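Local coordinates for hydroquinone dioxygenase small subunit (Pseudomonas sp., PDB 4ZXA), which forms the smaller, cupin-type part of a two-subunit dioxygenase that probably takes part in the oxygen-dependent ring cleavage of hydroquinone, at residues S47-K52 with R67-S72; R91-K96 with R139-R144; F20-V25 with Y35-I40; G60-T65 with T152-L157. One frame throughout, in Å; residues are numbered along the deposited sequence.

Interaction 1 (S47-K52 with R67-S72); sequences SKPYEK and RAEGQS
R67 O takes the backbone N-H of Y50 at 2.8 Å, the donor somewhat tilted from the carbonyl plane, and also meets P49 CA; the type II turn K48-E51 presents both. A water holds the turn a second time, donating to K48 O and E51 O and accepting from R67 N. With CG lying beside its own backbone N (chi1 -63°), Y50 sends its ring into the corner where the chain bends at G70. S72 CB sits over the centre of the Y50 ring, a CH-pi contact 3.4 Å from the centroid, while R67 O lies over the opposite face. At the ring edge Y50 OH donates to G70 O at 3.1 Å, from above the carbonyl plane. With an alanine here, S72 CB and R67 O would probably face a gap and G70 O would lose its hydroxyl partner. The turn follows helix 40-45, and the bend carries strand 61-69 of one sheet into strand 71-76 of the other; Y50 touches A142 and I148, one from each sheet.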
loop_
_atom_site.group_PDB
_atom_site.type_symbol
_atom_site.label_atom_id
_atom_site.label_comp_id
_atom_site.label_asym_id
_atom_site.label_seq_id
_atom_site.Cartn_x
_atom_site.Cartn_y
_atom_site.Cartn_z
ATOM N N SER A 47 -22.246 -36.391 10.395
ATOM C CA SER A 47 -23.512 -36.215 11.082
ATOM C C SER A 47 -24.589 -37.101 10.478
ATOM O O SER A 47 -24.422 -37.625 9.372
ATOM C CB SER A 47 -23.918 -34.739 11.062
ATOM O OG SER A 47 -22.912 -33.952 11.697
ATOM N N LYS A 48 -25.681 -37.284 11.217
ATOM C CA LYS A 48 -26.777 -38.139 10.775
ATOM C C LYS A 48 -27.626 -37.369 9.782
ATOM O O LYS A 48 -27.599 -36.145 9.757
ATOM C CB LYS A 48 -27.651 -38.544 11.955
ATOM C CG LYS A 48 -26.919 -39.145 13.132
ATOM C CD LYS A 48 -27.891 -39.304 14.305
ATOM C CE LYS A 48 -27.171 -39.649 15.604
ATOM N NZ LYS A 48 -26.141 -38.616 15.968
ATOM N N PRO A 49 -28.391 -38.081 8.955
ATOM C CA PRO A 49 -29.183 -37.333 7.979
ATOM C C PRO A 49 -30.122 -36.347 8.647
ATOM O O PRO A 49 -30.900 -36.734 9.521
ATOM C CB PRO A 49 -29.959 -38.435 7.258
ATOM C CG PRO A 49 -29.005 -39.586 7.279
ATOM C CD PRO A 49 -28.371 -39.521 8.655
ATOM N N TYR A 50 -30.008 -35.079 8.257
ATOM C CA TYR A 50 -30.927 -34.021 8.681
ATOM C C TYR A 50 -30.827 -33.607 10.143
ATOM O O TYR A 50 -31.696 -32.920 10.663
ATOM C CB TYR A 50 -32.363 -34.373 8.296
ATOM C CG TYR A 50 -32.538 -34.485 6.802
ATOM C CD1 TYR A 50 -32.469 -33.351 5.985
ATOM C CD2 TYR A 50 -32.751 -35.723 6.198
ATOM C CE1 TYR A 50 -32.625 -33.447 4.612
ATOM C CE2 TYR A 50 -32.911 -35.827 4.823
ATOM C CZ TYR A 50 -32.846 -34.689 4.031
ATOM O OH TYR A 50 -33.004 -34.798 2.660
ATOM N N GLU A 51 -29.759 -34.033 10.801
ATOM C CA GLU A 51 -29.422 -33.501 12.106
ATOM C C GLU A 51 -29.055 -32.022 11.887
ATOM O O GLU A 51 -28.120 -31.707 11.147
ATOM C CB GLU A 51 -28.224 -34.262 12.667
ATOM C CG GLU A 51 -28.029 -34.142 14.154
ATOM C CD GLU A 51 -26.699 -34.730 14.585
ATOM O OE1 GLU A 51 -26.092 -35.481 13.782
ATOM O OE2 GLU A 51 -26.245 -34.434 15.714
ATOM N N LYS A 52 -29.798 -31.118 12.513
ATOM C CA LYS A 52 -29.563 -29.685 12.350
ATOM C C LYS A 52 -28.374 -29.194 13.199
ATOM O O LYS A 52 -28.540 -28.791 14.340
ATOM C CB LYS A 52 -30.856 -28.919 12.655
ATOM C CG LYS A 52 -32.064 -29.396 11.802
ATOM C CD LYS A 52 -33.399 -28.764 12.269
ATOM C CE LYS A 52 -33.805 -27.564 11.417
ATOM N NZ LYS A 52 -34.312 -27.983 10.034
ATOM N N ARG A 67 -26.990 -32.603 6.757
ATOM C CA ARG A 67 -26.624 -33.644 5.815
ATOM C C ARG A 67 -27.897 -34.140 5.135
ATOM O O ARG A 67 -28.718 -34.819 5.755
ATOM C CB ARG A 67 -25.906 -34.795 6.525
ATOM C CG ARG A 67 -25.407 -35.885 5.589
ATOM C CD ARG A 67 -24.993 -37.161 6.326
ATOM N NE ARG A 67 -24.799 -38.237 5.361
ATOM C CZ ARG A 67 -23.680 -38.415 4.671
ATOM N NH1 ARG A 67 -22.646 -37.603 4.885
ATOM N NH2 ARG A 67 -23.589 -39.402 3.782
ATOM N N ALA A 68 -28.068 -33.788 3.866
ATOM C CA ALA A 68 -29.236 -34.227 3.113
ATOM C C ALA A 68 -29.022 -35.642 2.551
ATOM O O ALA A 68 -28.209 -35.859 1.643
ATOM C CB ALA A 68 -29.545 -33.235 1.994
ATOM N N GLU A 69 -29.752 -36.598 3.112
ATOM C CA GLU A 69 -29.663 -37.987 2.686
ATOM C C GLU A 69 -31.004 -38.670 2.912
ATOM O O GLU A 69 -31.443 -38.859 4.047
ATOM C CB GLU A 69 -28.559 -38.720 3.448
ATOM C CG GLU A 69 -28.358 -40.154 2.985
ATOM C CD GLU A 69 -27.238 -40.858 3.729
ATOM O OE1 GLU A 69 -26.612 -40.216 4.606
ATOM O OE2 GLU A 69 -26.982 -42.050 3.435
ATOM N N GLY A 70 -31.665 -39.035 1.827
ATOM C CA GLY A 70 -32.989 -39.600 1.957
ATOM C C GLY A 70 -34.037 -38.522 2.149
ATOM O O GLY A 70 -33.981 -37.465 1.523
ATOM N N GLN A 71 -35.001 -38.789 3.019
ATOM C CA GLN A 71 -36.133 -37.893 3.179
ATOM C C GLN A 71 -36.184 -37.397 4.609
ATOM O O GLN A 71 -36.139 -38.201 5.536
ATOM C CB GLN A 71 -37.412 -38.632 2.852
ATOM C CG GLN A 71 -38.648 -37.781 2.806
ATOM C CD GLN A 71 -39.902 -38.634 2.858
ATOM O OE1 GLN A 71 -40.076 -39.436 3.782
ATOM N NE2 GLN A 71 -40.775 -38.482 1.860
ATOM N N SER A 72 -36.259 -36.076 4.790
ATOM C CA SER A 72 -36.354 -35.490 6.131
ATOM C C SER A 72 -37.766 -35.615 6.708
ATOM O O SER A 72 -38.715 -35.920 5.984
ATOM C CB SER A 72 -35.980 -34.004 6.096
ATOM O OG SER A 72 -37.064 -33.224 5.595
HETATM O O HOH W 1 -26.768 -33.341 9.433
#

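Interaction 2 (R91-K96 with R139-R144)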
loop_
_atom_site.group_PDB
_atom_site.type_symbol
_atom_site.label_atom_id
_atom_site.label_comp_id
_atom_site.label_asym_id
_atom_site.label_seq_id
_atom_site.Cartn_x
_atom_site.Cartn_y
_atom_site.Cartn_z
ATOM N N ARG A 91 -34.770 -31.919 -3.195
ATOM C CA ARG A 91 -36.137 -31.576 -3.537
ATOM C C ARG A 91 -36.807 -31.115 -2.244
ATOM O O ARG A 91 -36.658 -31.751 -1.199
ATOM C CB ARG A 91 -36.840 -32.810 -4.106
ATOM C CG ARG A 91 -38.348 -32.691 -4.268
ATOM C CD ARG A 91 -38.925 -33.939 -4.936
ATOM N NE ARG A 91 -40.344 -33.778 -5.217
ATOM C CZ ARG A 91 -41.300 -34.051 -4.333
ATOM N NH1 ARG A 91 -40.962 -34.509 -3.134
ATOM N NH2 ARG A 91 -42.584 -33.877 -4.640
ATOM N N VAL A 92 -37.528 -30.003 -2.301
ATOM C CA VAL A 92 -38.190 -29.477 -1.111
ATOM C C VAL A 92 -39.701 -29.431 -1.345
ATOM O O VAL A 92 -40.166 -28.719 -2.242
ATOM C CB VAL A 92 -37.641 -28.058 -0.722
ATOM C CG1 VAL A 92 -38.222 -27.586 0.611
ATOM C CG2 VAL A 92 -36.111 -28.059 -0.660
ATOM N N GLU A 93 -40.455 -30.195 -0.549
ATOM C CA GLU A 93 -41.917 -30.239 -0.651
ATOM C C GLU A 93 -42.558 -29.237 0.299
ATOM O O GLU A 93 -42.149 -29.136 1.456
ATOM C CB GLU A 93 -42.447 -31.615 -0.266
ATOM C CG GLU A 93 -42.214 -32.721 -1.263
ATOM C CD GLU A 93 -42.380 -34.104 -0.632
ATOM O OE1 GLU A 93 -43.458 -34.386 -0.057
ATOM O OE2 GLU A 93 -41.420 -34.900 -0.698
ATOM N N PHE A 94 -43.596 -28.543 -0.165
ATOM C CA PHE A 94 -44.242 -27.506 0.639
ATOM C C PHE A 94 -45.733 -27.739 0.860
ATOM O O PHE A 94 -46.497 -27.875 -0.096
ATOM C CB PHE A 94 -44.061 -26.129 -0.020
ATOM C CG PHE A 94 -42.641 -25.636 -0.036
ATOM C CD1 PHE A 94 -42.135 -24.901 1.028
ATOM C CD2 PHE A 94 -41.819 -25.899 -1.116
ATOM C CE1 PHE A 94 -40.820 -24.438 1.013
ATOM C CE2 PHE A 94 -40.504 -25.447 -1.142
ATOM C CZ PHE A 94 -40.003 -24.715 -0.078
ATOM N N LEU A 95 -46.141 -27.753 2.125
ATOM C CA LEU A 95 -47.554 -27.754 2.499
ATOM C C LEU A 95 -47.952 -26.443 3.172
ATOM O O LEU A 95 -47.273 -25.996 4.104
ATOM C CB LEU A 95 -47.814 -28.867 3.501
ATOM C CG LEU A 95 -47.990 -30.265 2.948
ATOM C CD1 LEU A 95 -48.094 -31.223 4.115
ATOM C CD2 LEU A 95 -49.237 -30.276 2.090
ATOM N N LYS A 96 -49.052 -25.839 2.722
ATOM C CA LYS A 96 -49.629 -24.701 3.433
ATOM C C LYS A 96 -50.539 -25.176 4.555
ATOM O O LYS A 96 -51.692 -25.530 4.314
ATOM C CB LYS A 96 -50.421 -23.783 2.502
ATOM C CG LYS A 96 -50.908 -22.510 3.205
ATOM C CD LYS A 96 -51.779 -21.659 2.299
ATOM C CE LYS A 96 -51.283 -20.221 2.249
ATOM N NZ LYS A 96 -52.112 -19.388 1.333
ATOM N N ARG A 139 -40.449 -30.340 3.516
ATOM C CA ARG A 139 -39.765 -31.629 3.619
ATOM C C ARG A 139 -38.665 -31.735 2.565
ATOM O O ARG A 139 -38.844 -31.300 1.426
ATOM C CB ARG A 139 -40.780 -32.770 3.458
ATOM C CG ARG A 139 -40.249 -34.166 3.791
ATOM C CD ARG A 139 -41.379 -35.172 3.992
ATOM N NE ARG A 139 -42.139 -35.410 2.763
ATOM C CZ ARG A 139 -43.013 -36.407 2.604
ATOM N NH1 ARG A 139 -43.242 -37.264 3.597
ATOM N NH2 ARG A 139 -43.660 -36.552 1.452
ATOM N N PHE A 140 -37.528 -32.298 2.965
ATOM C CA PHE A 140 -36.359 -32.439 2.101
ATOM C C PHE A 140 -36.235 -33.853 1.505
ATOM O O PHE A 140 -36.326 -34.853 2.229
ATOM C CB PHE A 140 -35.090 -32.137 2.902
ATOM C CG PHE A 140 -34.976 -30.705 3.380
ATOM C CD1 PHE A 140 -35.156 -29.643 2.510
ATOM C CD2 PHE A 140 -34.667 -30.428 4.704
ATOM C CE1 PHE A 140 -35.033 -28.336 2.956
ATOM C CE2 PHE A 140 -34.549 -29.122 5.155
ATOM C CZ PHE A 140 -34.731 -28.080 4.283
ATOM N N GLU A 141 -36.007 -33.921 0.192
ATOM C CA GLU A 141 -35.784 -35.177 -0.535
ATOM C C GLU A 141 -34.404 -35.199 -1.180
ATOM O O GLU A 141 -34.096 -34.337 -1.997
ATOM C CB GLU A 141 -36.790 -35.314 -1.675
ATOM C CG GLU A 141 -38.227 -35.452 -1.254
ATOM C CD GLU A 141 -38.497 -36.771 -0.567
ATOM O OE1 GLU A 141 -37.563 -37.613 -0.491
ATOM O OE2 GLU A 141 -39.644 -36.949 -0.100
ATOM N N ALA A 142 -33.593 -36.201 -0.870
ATOM C CA ALA A 142 -32.253 -36.276 -1.440
ATOM C C ALA A 142 -31.879 -37.698 -1.864
ATOM O O ALA A 142 -31.736 -38.588 -1.018
ATOM C CB ALA A 142 -31.227 -35.727 -0.451
ATOM N N SER A 143 -31.709 -37.903 -3.168
ATOM C CA SER A 143 -31.331 -39.212 -3.704
ATOM C C SER A 143 -29.884 -39.514 -3.366
ATOM O O SER A 143 -29.530 -40.658 -3.062
ATOM C CB SER A 143 -31.506 -39.254 -5.225
ATOM O OG SER A 143 -32.819 -38.883 -5.592
ATOM N N ARG A 144 -29.051 -38.479 -3.437
ATOM C CA ARG A 144 -27.624 -38.609 -3.154
ATOM C C ARG A 144 -27.223 -37.682 -2.022
ATOM O O ARG A 144 -27.838 -36.639 -1.823
ATOM C CB ARG A 144 -26.799 -38.302 -4.404
ATOM C CG ARG A 144 -27.184 -39.160 -5.607
ATOM C CD ARG A 144 -26.106 -39.170 -6.695
ATOM N NE ARG A 144 -26.548 -39.919 -7.871
ATOM C CZ ARG A 144 -27.525 -39.521 -8.685
ATOM N NH1 ARG A 144 -28.162 -38.378 -8.446
ATOM N NH2 ARG A 144 -27.871 -40.263 -9.735
#
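R91 and E141 form a hydrogen-bonded pair of the antiparallel ladder between strands 89-97 and 136-142, adjacent strands in one sheet of the cupin fold. Each serves the other both ways: R91 N reaches E141 O at 2.8 Å, nearly straight at 173°, and E141 N reaches R91 O at 2.7 Å. E93 and R139 repeat the pattern two residues on, with E93 N on R139 O and R139 N on E93 O, and all four donors lie in the carbonyl planes.

Side chains of R91, E93, R139 and E141 share one face. The firm salt bridge there is R139 NH2 to E93 OE1 at 2.6 Å, received on the syn lone pair and close to the guanidinium plane; R139 NE adds only a weak bond to the same oxygen. The bend of R139 at chi3 (65°) brings its head back along E93. R91 NH1 also approaches E93, but its position is doubtful; its guanidinium makes a cation-pi contact with Y121. E141 OE2 accepts from Q71 NE2 on the neighbouring strand 71-76. On the buried opposite face V92 and F140 lie side by side, V92 CG2 meeting the ring edge at F140 CD1, 3.7 Å away.

Interaction 3 (F20-V25 with Y35-I40)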
loop_
_atom_site.group_PDB
_atom_site.type_symbol
_atom_site.label_atom_id
_atom_site.label_comp_id
_atom_site.label_asym_id
_atom_site.label_seq_id
_atom_site.Cartn_x
_atom_site.Cartn_y
_atom_site.Cartn_z
ATOM N N PHE A 20 -13.289 -31.940 -0.074
ATOM C CA PHE A 20 -13.158 -30.670 0.615
ATOM C C PHE A 20 -11.824 -30.581 1.316
ATOM O O PHE A 20 -11.219 -31.597 1.654
ATOM C CB PHE A 20 -14.293 -30.473 1.626
ATOM C CG PHE A 20 -14.271 -31.442 2.767
ATOM C CD1 PHE A 20 -15.030 -32.598 2.726
ATOM C CD2 PHE A 20 -13.506 -31.190 3.891
ATOM C CE1 PHE A 20 -15.025 -33.489 3.785
ATOM C CE2 PHE A 20 -13.496 -32.073 4.949
ATOM C CZ PHE A 20 -14.256 -33.230 4.895
ATOM N N ARG A 21 -11.370 -29.357 1.538
ATOM C CA ARG A 21 -10.111 -29.123 2.227
ATOM C C ARG A 21 -10.308 -28.022 3.257
ATOM O O ARG A 21 -10.382 -26.843 2.908
ATOM C CB ARG A 21 -9.021 -28.724 1.224
ATOM C CG ARG A 21 -7.699 -28.337 1.867
ATOM C CD ARG A 21 -6.624 -27.984 0.841
ATOM N NE ARG A 21 -5.430 -28.781 1.094
ATOM C CZ ARG A 21 -5.240 -30.004 0.606
ATOM N NH1 ARG A 21 -6.161 -30.561 -0.180
ATOM N NH2 ARG A 21 -4.127 -30.672 0.895
ATOM N N LYS A 22 -10.404 -28.405 4.524
ATOM C CA LYS A 22 -10.622 -27.418 5.572
ATOM C C LYS A 22 -9.514 -26.386 5.565
ATOM O O LYS A 22 -8.362 -26.704 5.292
ATOM C CB LYS A 22 -10.717 -28.065 6.951
ATOM C CG LYS A 22 -10.952 -27.055 8.064
ATOM C CD LYS A 22 -11.665 -27.685 9.252
ATOM C CE LYS A 22 -10.753 -28.661 9.964
ATOM N NZ LYS A 22 -11.460 -29.382 11.043
ATOM N N GLY A 23 -9.870 -25.144 5.857
ATOM C CA GLY A 23 -8.879 -24.094 5.951
ATOM C C GLY A 23 -8.031 -24.309 7.180
ATOM O O GLY A 23 -8.007 -25.401 7.737
ATOM N N THR A 24 -7.343 -23.256 7.602
ATOM C CA THR A 24 -6.447 -23.311 8.745
ATOM C C THR A 24 -6.503 -22.038 9.603
ATOM O O THR A 24 -6.553 -20.909 9.093
ATOM C CB THR A 24 -4.997 -23.512 8.287
ATOM O OG1 THR A 24 -4.601 -22.396 7.478
ATOM C CG2 THR A 24 -4.876 -24.798 7.467
ATOM N N VAL A 25 -6.492 -22.231 10.915
ATOM C CA VAL A 25 -6.318 -21.130 11.836
ATOM C C VAL A 25 -4.899 -21.183 12.379
ATOM O O VAL A 25 -4.565 -22.042 13.190
ATOM C CB VAL A 25 -7.338 -21.187 13.000
ATOM C CG1 VAL A 25 -6.898 -20.277 14.144
ATOM C CG2 VAL A 25 -8.735 -20.801 12.513
ATOM N N TYR A 35 -12.326 -18.755 17.669
ATOM C CA TYR A 35 -12.817 -18.516 16.307
ATOM C C TYR A 35 -13.906 -19.483 15.850
ATOM O O TYR A 35 -14.314 -19.449 14.688
ATOM C CB TYR A 35 -11.653 -18.520 15.300
ATOM C CG TYR A 35 -10.612 -17.482 15.627
ATOM C CD1 TYR A 35 -10.769 -16.171 15.218
ATOM C CD2 TYR A 35 -9.491 -17.806 16.381
ATOM C CE1 TYR A 35 -9.820 -15.202 15.542
ATOM C CE2 TYR A 35 -8.535 -16.844 16.714
ATOM C CZ TYR A 35 -8.710 -15.544 16.290
ATOM O OH TYR A 35 -7.785 -14.584 16.595
ATOM N N ALA A 36 -14.373 -20.335 16.757
ATOM C CA ALA A 36 -15.409 -21.325 16.428
ATOM C C ALA A 36 -15.291 -21.833 14.986
ATOM O O ALA A 36 -16.235 -21.774 14.213
ATOM C CB ALA A 36 -16.808 -20.748 16.688
ATOM N N PHE A 37 -14.111 -22.327 14.641
ATOM C CA PHE A 37 -13.754 -22.604 13.252
ATOM C C PHE A 37 -14.106 -24.024 12.816
ATOM O O PHE A 37 -13.460 -24.982 13.242
ATOM C CB PHE A 37 -12.256 -22.380 13.070
ATOM C CG PHE A 37 -11.835 -22.237 11.639
ATOM C CD1 PHE A 37 -11.808 -20.991 11.036
ATOM C CD2 PHE A 37 -11.460 -23.353 10.893
ATOM C CE1 PHE A 37 -11.413 -20.850 9.707
ATOM C CE2 PHE A 37 -11.066 -23.228 9.566
ATOM C CZ PHE A 37 -11.039 -21.973 8.970
ATOM N N SER A 38 -15.123 -24.162 11.975
ATOM C CA SER A 38 -15.456 -25.472 11.421
ATOM C C SER A 38 -15.575 -25.417 9.900
ATOM O O SER A 38 -15.275 -24.404 9.284
ATOM C CB SER A 38 -16.751 -26.004 12.030
ATOM O OG SER A 38 -17.870 -25.290 11.544
ATOM N N ASN A 39 -16.009 -26.518 9.297
ATOM C CA ASN A 39 -16.210 -26.574 7.851
ATOM C C ASN A 39 -17.468 -27.381 7.554
ATOM O O ASN A 39 -17.597 -28.513 8.009
ATOM C CB ASN A 39 -14.997 -27.206 7.182
ATOM C CG ASN A 39 -15.165 -27.343 5.694
ATOM O OD1 ASN A 39 -15.968 -28.153 5.223
ATOM N ND2 ASN A 39 -14.398 -26.561 4.934
ATOM N N ILE A 40 -18.402 -26.798 6.808
ATOM C CA ILE A 40 -19.739 -27.384 6.686
ATOM C C ILE A 40 -19.703 -28.781 6.040
ATOM O O ILE A 40 -20.597 -29.607 6.240
ATOM C CB ILE A 40 -20.721 -26.470 5.907
ATOM C CG1 ILE A 40 -20.218 -26.195 4.487
ATOM C CG2 ILE A 40 -20.953 -25.159 6.638
ATOM C CD1 ILE A 40 -21.286 -25.582 3.606
HETATM O O HOH W 2 -12.696 -27.774 12.821
#
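The backbones of F20-V25 and Y35-I40 run in nearly opposite directions, 171° apart, and are too far apart to pair directly, K22 CA being 6.1 Å from N39 CA and V25 CA 7.7 Å from F37 CA, so side chains make the contact. V25 and F37 make its tightest apolar contact. V25 CG2 lies over one face of the F37 ring, offset toward the rim, as a CH-pi contact 3.7 Å from the centroid. With CG anti to the backbone N (chi1 -163°), F37 reaches across to V25. K22 CG meets the same ring at its edge, 4.1 Å from F37 CE2, and G23 passes close by, where a side chain would crowd F37 CZ. Farther along, V25 CG1 touches Y35 CD2.

T24, V25, S38 and N39 pair with a strand of the large subunit in an antiparallel ladder, so the sheet runs on across the subunit interface. N39 is the N-cap of helix 40-45, its OD1 taking F41 N and E42 N, while ND2 donates to D293 of the large subunit. K22 slides past N39, K22 CD 4.0 Å from N39 CB, and its chain bends at chi3 (69°). From there K22 NZ makes a salt bridge to E42 and donates to a water at 2.7 Å, which in turn donates to F37 O at 2.9 Å.

Interaction 4 (G60-T65 with T152-L157)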
loop_
_atom_site.group_PDB
_atom_site.type_symbol
_atom_site.label_atom_id
_atom_site.label_comp_id
_atom_site.label_asym_id
_atom_site.label_seq_id
_atom_site.Cartn_x
_atom_site.Cartn_y
_atom_site.Cartn_z
ATOM N N GLY A 60 -28.817 -16.121 19.607
ATOM C CA GLY A 60 -29.977 -16.962 19.403
ATOM C C GLY A 60 -30.326 -17.194 17.952
ATOM O O GLY A 60 -31.177 -18.016 17.648
ATOM N N TYR A 61 -29.685 -16.464 17.046
ATOM C CA TYR A 61 -29.838 -16.768 15.626
ATOM C C TYR A 61 -28.847 -17.856 15.269
ATOM O O TYR A 61 -27.745 -17.936 15.846
ATOM C CB TYR A 61 -29.650 -15.524 14.771
ATOM C CG TYR A 61 -30.676 -14.484 15.112
ATOM C CD1 TYR A 61 -31.926 -14.508 14.509
ATOM C CD2 TYR A 61 -30.415 -13.493 16.078
ATOM C CE1 TYR A 61 -32.900 -13.574 14.845
ATOM C CE2 TYR A 61 -31.378 -12.545 16.409
ATOM C CZ TYR A 61 -32.621 -12.602 15.793
ATOM O OH TYR A 61 -33.587 -11.685 16.095
ATOM N N VAL A 62 -29.232 -18.732 14.356
ATOM C CA VAL A 62 -28.343 -19.843 14.050
ATOM C C VAL A 62 -28.112 -20.034 12.568
ATOM O O VAL A 62 -28.961 -19.714 11.735
ATOM C CB VAL A 62 -28.823 -21.193 14.685
ATOM C CG1 VAL A 62 -28.718 -21.155 16.214
ATOM C CG2 VAL A 62 -30.239 -21.547 14.236
ATOM N N VAL A 63 -26.930 -20.542 12.255
ATOM C CA VAL A 63 -26.699 -21.157 10.962
ATOM C C VAL A 63 -26.505 -22.649 11.205
ATOM O O VAL A 63 -25.600 -23.057 11.932
ATOM C CB VAL A 63 -25.499 -20.567 10.238
ATOM C CG1 VAL A 63 -25.189 -21.384 8.995
ATOM C CG2 VAL A 63 -25.789 -19.126 9.864
ATOM N N GLU A 64 -27.398 -23.447 10.630
ATOM C CA GLU A 64 -27.353 -24.899 10.771
ATOM C C GLU A 64 -26.840 -25.557 9.489
ATOM O O GLU A 64 -27.107 -25.083 8.375
ATOM C CB GLU A 64 -28.744 -25.455 11.112
ATOM C CG GLU A 64 -29.301 -24.998 12.442
ATOM C CD GLU A 64 -30.783 -25.300 12.568
ATOM O OE1 GLU A 64 -31.429 -25.524 11.517
ATOM O OE2 GLU A 64 -31.303 -25.313 13.714
ATOM N N THR A 65 -26.083 -26.636 9.670
ATOM C CA THR A 65 -25.635 -27.479 8.569
ATOM C C THR A 65 -26.409 -28.792 8.596
ATOM O O THR A 65 -26.439 -29.480 9.616
ATOM C CB THR A 65 -24.111 -27.772 8.644
ATOM O OG1 THR A 65 -23.379 -26.549 8.501
ATOM C CG2 THR A 65 -23.691 -28.717 7.523
ATOM N N THR A 152 -31.814 -19.808 10.404
ATOM C CA THR A 152 -33.000 -19.879 11.248
ATOM C C THR A 152 -32.706 -19.419 12.678
ATOM O O THR A 152 -31.748 -18.677 12.905
ATOM C CB THR A 152 -33.619 -21.314 11.229
ATOM O OG1 THR A 152 -34.889 -21.306 11.897
ATOM C CG2 THR A 152 -32.686 -22.330 11.895
ATOM N N ILE A 153 -33.516 -19.869 13.637
ATOM C CA ILE A 153 -33.339 -19.496 15.035
ATOM C C ILE A 153 -33.200 -20.738 15.905
ATOM O O ILE A 153 -33.898 -21.716 15.691
ATOM C CB ILE A 153 -34.533 -18.645 15.514
ATOM C CG1 ILE A 153 -34.644 -17.385 14.643
ATOM C CG2 ILE A 153 -34.421 -18.319 17.009
ATOM C CD1 ILE A 153 -35.803 -16.466 15.003
ATOM N N LYS A 154 -32.297 -20.703 16.881
ATOM C CA LYS A 154 -32.067 -21.862 17.750
ATOM C C LYS A 154 -33.404 -22.387 18.264
ATOM O O LYS A 154 -34.211 -21.622 18.797
ATOM C CB LYS A 154 -31.152 -21.501 18.927
ATOM C CG LYS A 154 -30.138 -22.583 19.317
ATOM C CD LYS A 154 -30.468 -23.173 20.664
ATOM C CE LYS A 154 -29.628 -22.602 21.782
ATOM N NZ LYS A 154 -28.263 -23.159 21.749
ATOM N N GLY A 155 -33.632 -23.687 18.076
ATOM C CA GLY A 155 -34.857 -24.342 18.501
ATOM C C GLY A 155 -34.641 -25.735 19.075
ATOM O O GLY A 155 -33.500 -26.145 19.311
ATOM N N PRO A 156 -35.740 -26.469 19.307
ATOM C CA PRO A 156 -35.747 -27.809 19.916
ATOM C C PRO A 156 -34.914 -28.828 19.144
ATOM O O PRO A 156 -34.386 -29.752 19.765
ATOM C CB PRO A 156 -37.219 -28.224 19.836
ATOM C CG PRO A 156 -37.977 -26.958 19.725
ATOM C CD PRO A 156 -37.094 -26.013 18.954
ATOM N N LEU A 157 -34.823 -28.659 17.823
ATOM C CA LEU A 157 -34.083 -29.559 16.934
ATOM C C LEU A 157 -32.605 -29.193 16.725
ATOM O O LEU A 157 -31.850 -29.963 16.123
ATOM C CB LEU A 157 -34.762 -29.615 15.563
ATOM C CG LEU A 157 -36.016 -30.473 15.364
ATOM C CD1 LEU A 157 -36.700 -30.846 16.689
ATOM C CD2 LEU A 157 -36.999 -29.804 14.397
HETATM O O HOH W 3 -33.593 -24.389 14.510
#
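The Y61 ring has T152 O at its edge, near the ring plane, and I153 against it obliquely, with I153 CG1 4.0 Å from Y61 CD1; A240 of the large subunit packs on this ring too. Y61 and I153 point their side chains the same way from an antiparallel, non-hydrogen-bonded pair that joins strands 61-69 and 145-153 in a sheet of the cupin fold. Beside it, V62 and T152 make the hydrogen-bonded pair: V62 N to T152 O at 2.9 Å, with the donor above the carbonyl plane, and T152 N to V62 O at 3.1 Å and almost perfectly straight (179°). K154 N closes the end of the ladder on G60 O at 3.0 Å.

On the other face V62 splits its methyls. V62 CG2, held between its backbone N and carbonyl carbon, touches T152 CG2 at 3.5 Å; V62 CG1 meets K154 CB at 3.7 Å. A glycine at V62 would probably open a gap beside T152 CG2 and K154 CB, costing both their apolar neighbour. T152 CG2 also rests on the E64 carboxylate, while T152 OG1 bonds to E81. E64 OE2 is bound by S158 OG and by a water 2.6 Å away, which also donates to I153 O at 2.9 Å.

Overall arrangement
Along the chain interaction 3 comes first and closes before the others open; interactions 1 and 4 then alternate their segments, and interaction 2 falls wholly between the two halves of interaction 4. Strand 61-69 serves both interactions 1 and 4, whose centres are 15 Å apart and which touch where K52 packs on E64 and L157. Interaction 1 also reaches the second sheet: its centre 12 Å from that of interaction 2, it meets that contact through Q71 with E141 and G70 with A142. The two cupin sheets are thus linked at the G70 bend. Interaction 3, centred 28 Å from interaction 2, meets interaction 4 through I40 against T65. Interactions 2, 3 and 4 all touch the large subunit, interaction 3 through a shared beta ladder; interaction 1 does not.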